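Local structure of tRNA modification GTPase MnmE (Chlorobium tepidum, 3GEE) at residues E144-M149 against S163-D168; G233-I238 against E312-L317. The protein probably hydrolyses GTP in a potassium-dependent manner and takes part in adding a carboxymethylaminomethyl group to the wobble uridine U34 of certain tRNAs. All blocks are in the same frame, centred on the assembly; numbering follows the deposited sequence.

How the interactions relate
Interaction 1 packs two helices of the helical domain, 140-151 and 155-166, joined by a short connection; interaction 2 pairs strands 234-239 and 315-321 in the sheet of the G domain. They follow one another along the chain, their centres about 26 Å apart and their nearest atoms about 10 Å apart, without touching. Each lies near a different ligand. In interaction 1 the side chain of I146 is about 6 Å from a bound folinic acid and about 3 Å from the side chain of K476, a predicted folate-binding residue. In interaction 2 the side chain of I238 is about 8 Å from GDP and about 4 Å from that of K246, predicted to bind GTP.

Interaction 1 of 2, residues E144-M149 against S163-D168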
# COMPACT_ATOMS: atom_id res chain seq x y z
N GLU A 144 18.19 -6.39 10.64
CA GLU A 144 17.03 -7.05 11.24
C GLU A 144 16.05 -6.02 11.80
O GLU A 144 14.84 -6.21 11.75
CB GLU A 144 17.46 -8.00 12.35
CG GLU A 144 18.23 -9.22 11.87
CD GLU A 144 18.41 -10.25 12.97
OE1 GLU A 144 17.47 -11.03 13.21
OE2 GLU A 144 19.50 -10.28 13.58
N ALA A 145 16.60 -4.92 12.32
CA ALA A 145 15.80 -3.87 12.93
C ALA A 145 14.87 -3.20 11.92
O ALA A 145 13.75 -2.83 12.26
CB ALA A 145 16.69 -2.84 13.59
N ILE A 146 15.35 -3.05 10.69
CA ILE A 146 14.53 -2.45 9.64
C ILE A 146 13.28 -3.30 9.42
O ILE A 146 12.17 -2.76 9.39
CB ILE A 146 15.30 -2.28 8.31
CG1 ILE A 146 16.40 -1.23 8.45
CG2 ILE A 146 14.33 -1.89 7.20
CD1 ILE A 146 17.52 -1.37 7.45
N GLY A 147 13.49 -4.61 9.28
CA GLY A 147 12.39 -5.56 9.14
C GLY A 147 11.45 -5.47 10.32
O GLY A 147 10.26 -5.24 10.16
N GLU A 148 12.02 -5.60 11.52
CA GLU A 148 11.26 -5.56 12.76
C GLU A 148 10.35 -4.34 12.87
O GLU A 148 9.28 -4.41 13.48
CB GLU A 148 12.19 -5.63 13.97
CG GLU A 148 12.73 -7.02 14.26
CD GLU A 148 13.63 -7.07 15.49
OE1 GLU A 148 13.50 -6.19 16.39
OE2 GLU A 148 14.48 -7.99 15.57
N MET A 149 10.77 -3.23 12.29
CA MET A 149 10.02 -1.98 12.37
C MET A 149 8.81 -1.98 11.46
O MET A 149 7.73 -1.53 11.84
CB MET A 149 10.92 -0.80 12.02
CG MET A 149 10.27 0.55 12.25
SD MET A 149 11.47 1.86 12.10
CE MET A 149 12.70 1.26 13.25
N SER A 163 15.26 1.64 18.50
CA SER A 163 16.48 1.52 19.30
C SER A 163 17.55 0.68 18.58
O SER A 163 18.72 1.08 18.52
CB SER A 163 16.16 0.91 20.66
OG SER A 163 17.35 0.62 21.38
N GLN A 164 17.14 -0.46 18.04
CA GLN A 164 18.07 -1.36 17.37
C GLN A 164 18.58 -0.79 16.04
O GLN A 164 19.71 -1.07 15.63
CB GLN A 164 17.41 -2.73 17.16
CG GLN A 164 18.37 -3.83 16.70
CD GLN A 164 17.79 -5.22 16.91
OE1 GLN A 164 17.36 -5.57 18.01
NE2 GLN A 164 17.79 -6.03 15.86
N MET A 165 17.74 0.01 15.38
CA MET A 165 18.10 0.67 14.13
C MET A 165 19.13 1.78 14.41
O MET A 165 20.13 1.91 13.71
CB MET A 165 16.85 1.22 13.45
CG MET A 165 17.01 1.62 11.99
SD MET A 165 15.46 2.15 11.21
CE MET A 165 15.15 3.71 12.05
N LYS A 166 18.85 2.55 15.46
CA LYS A 166 19.77 3.55 16.00
C LYS A 166 21.11 2.91 16.42
O LYS A 166 22.14 3.59 16.46
CB LYS A 166 19.10 4.22 17.19
CG LYS A 166 19.55 5.63 17.50
CD LYS A 166 18.64 6.24 18.56
CE LYS A 166 19.09 7.63 18.97
NZ LYS A 166 18.26 8.16 20.08
N GLY A 167 21.07 1.62 16.75
CA GLY A 167 22.29 0.84 17.02
C GLY A 167 22.66 0.65 18.49
O GLY A 167 23.75 0.16 18.79
N ASP A 168 21.76 1.04 19.39
CA ASP A 168 21.98 0.96 20.84
C ASP A 168 22.62 -0.36 21.30
O ASP A 168 23.58 -0.36 22.08
CB ASP A 168 20.68 1.21 21.60
CG ASP A 168 20.19 2.65 21.51
OD1 ASP A 168 20.82 3.46 20.79
OD2 ASP A 168 19.16 2.97 22.14
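A145 presses its methyl group against the backbone of helix 155-166: CB of A145 stands 3.5 Å from N of M165 and 3.6 Å from CB of Q164. The small side chain lets the two helices come close, with the CA atoms of A145 and M165 5.2 Å apart. Beside it the side chains of M149 and M165 cross at about a right angle, CE of M149 lying 3.5 Å from SD of M165. Both methionines hold CG anti to the backbone N (chi1 -173° for M149, -165° for M165) and bend at chi3, which brings sulfur and methyl groups together. The sulfur of M165 also reaches CG1 of I146, at the longer distance of 4.5 Å. The two segments belong to consecutive helices, 140-151 and 155-166, joined by a short turn in the helical domain of MnmE. Q164 flanks the apolar patch, its CG also resting on the methyl group of A145, while its side chain crosses that of E148, amide and carboxylate planes 73° apart. NE2 of Q164 stays 3.9 Å from OE2 of E148, too long for a hydrogen bond, and donates one instead to the carbonyl O of L141. E144 turns its carboxylate to R413, in a salt bridge, and to H414. Helix 155-166 ends in a Schellman motif: G167, at positive phi, is its C-prime residue, and D168 N bonds to S163 O. The second subunit covers part of the contact, its H102 packing on I146, its V107 on M149 and its D78 on M165.

Interaction 2 of 2, residues G233-I238 against E312-L317; sequences GVSTVI and EADLIL
E312, ahead of strand 315-321, forms a salt bridge with R228. A313 brings its methyl group to 3.8 Å from CG2 of V237. D314 is joined to S235 through both its side chain and its backbone. Its carboxylate OD2 accepts the backbone N of S235 at 2.7 Å, on the anti side and 19° out of the carboxylate plane. In return, the backbone N of D314 donates to OG of S235 (3.3 Å) and, weakly, to the carbonyl O of S235. The serine hydroxyl sits between its own N and carbonyl carbon (chi1 60°), where it faces D314. The other carboxylate oxygen, OD1, makes a salt bridge with the same R228. CB of D314 meets CG1 of V234. With L315 the parallel pairing proper begins: its N donates to S235 O at 3.2 Å, and its O receives V237 N at 3.0 Å. L315 and T236 point the same way, side by side, with CG2 of T236 3.6 Å from CB of L315. At the next bridge I316 and V237 share the other face, and CA of I316 makes a CH...O contact with V237 O. That same carbonyl takes the amide of L317 at 2.9 Å. L317 and I238 return to the face of T236 and L315. Segments 234-238 and 315-317 run parallel, 23° apart, within the G-domain sheet of this TRAFAC-class GTPase. Strand 234-239 leads into the probable P-loop, part of which is predicted to bind GTP and which the side chain of I238 touches. Strand 281-286 bonds to the far edge of 234-239, strand 345-351 packs against L315, I316 and L317, and helix 394-397 rests L395 on V234, D314 and L315.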
# COMPACT_ATOMS: atom_id res chain seq x y z
N GLY A 233 5.68 -11.27 20.96
CA GLY A 233 4.50 -11.41 21.81
C GLY A 233 4.49 -12.62 22.73
O GLY A 233 5.30 -13.54 22.58
N VAL A 234 3.58 -12.59 23.69
CA VAL A 234 3.39 -13.69 24.63
C VAL A 234 2.72 -14.85 23.91
O VAL A 234 1.54 -14.77 23.54
CB VAL A 234 2.55 -13.25 25.85
CG1 VAL A 234 2.22 -14.43 26.76
CG2 VAL A 234 3.27 -12.17 26.64
N SER A 235 3.47 -15.93 23.70
CA SER A 235 2.93 -17.12 23.04
C SER A 235 2.03 -17.87 24.00
O SER A 235 2.43 -18.22 25.11
CB SER A 235 4.06 -18.03 22.55
OG SER A 235 4.86 -18.45 23.63
N THR A 236 0.79 -18.09 23.59
CA THR A 236 -0.21 -18.70 24.45
C THR A 236 -0.88 -19.89 23.76
O THR A 236 -1.32 -19.80 22.61
CB THR A 236 -1.29 -17.69 24.90
OG1 THR A 236 -2.03 -17.23 23.77
CG2 THR A 236 -0.66 -16.48 25.58
N VAL A 237 -0.93 -21.02 24.47
CA VAL A 237 -1.61 -22.21 23.98
C VAL A 237 -3.00 -22.30 24.60
O VAL A 237 -3.17 -22.06 25.80
CB VAL A 237 -0.81 -23.50 24.26
CG1 VAL A 237 -1.59 -24.73 23.81
CG2 VAL A 237 0.54 -23.46 23.56
N ILE A 238 -3.99 -22.62 23.78
CA ILE A 238 -5.34 -22.89 24.26
C ILE A 238 -5.59 -24.40 24.16
O ILE A 238 -5.75 -24.94 23.06
CB ILE A 238 -6.40 -22.08 23.49
CG1 ILE A 238 -6.07 -20.59 23.53
CG2 ILE A 238 -7.79 -22.33 24.07
CD1 ILE A 238 -6.65 -19.79 22.38
N GLU A 312 8.07 -24.38 25.06
CA GLU A 312 8.13 -22.95 24.70
C GLU A 312 6.73 -22.40 24.46
O GLU A 312 6.24 -22.37 23.32
CB GLU A 312 9.07 -22.68 23.51
CG GLU A 312 10.54 -23.02 23.76
CD GLU A 312 11.18 -22.16 24.85
OE1 GLU A 312 11.14 -20.91 24.72
OE2 GLU A 312 11.72 -22.73 25.82
N ALA A 313 6.09 -21.99 25.55
CA ALA A 313 4.78 -21.35 25.54
C ALA A 313 4.67 -20.60 26.85
O ALA A 313 4.79 -21.19 27.92
CB ALA A 313 3.68 -22.39 25.41
N ASP A 314 4.45 -19.29 26.77
CA ASP A 314 4.48 -18.43 27.96
C ASP A 314 3.27 -18.62 28.85
O ASP A 314 3.38 -18.59 30.08
CB ASP A 314 4.59 -16.96 27.55
CG ASP A 314 5.75 -16.69 26.62
OD1 ASP A 314 6.90 -17.04 26.97
OD2 ASP A 314 5.51 -16.12 25.53
N LEU A 315 2.11 -18.83 28.23
CA LEU A 315 0.85 -18.91 28.95
C LEU A 315 -0.03 -20.02 28.38
O LEU A 315 -0.32 -20.04 27.19
CB LEU A 315 0.12 -17.56 28.89
CG LEU A 315 -1.34 -17.40 29.32
CD1 LEU A 315 -1.52 -17.73 30.79
CD2 LEU A 315 -1.82 -15.98 29.04
N ILE A 316 -0.43 -20.94 29.24
CA ILE A 316 -1.37 -21.99 28.85
C ILE A 316 -2.74 -21.70 29.45
O ILE A 316 -2.86 -21.48 30.65
CB ILE A 316 -0.89 -23.40 29.28
CG1 ILE A 316 0.53 -23.67 28.77
CG2 ILE A 316 -1.85 -24.46 28.75
CD1 ILE A 316 1.18 -24.93 29.32
N LEU A 317 -3.75 -21.68 28.58
CA LEU A 317 -5.13 -21.60 29.02
C LEU A 317 -5.77 -22.96 28.79
O LEU A 317 -5.95 -23.38 27.65
CB LEU A 317 -5.91 -20.52 28.26
CG LEU A 317 -5.50 -19.05 28.27
CD1 LEU A 317 -6.50 -18.24 27.45
CD2 LEU A 317 -5.38 -18.46 29.67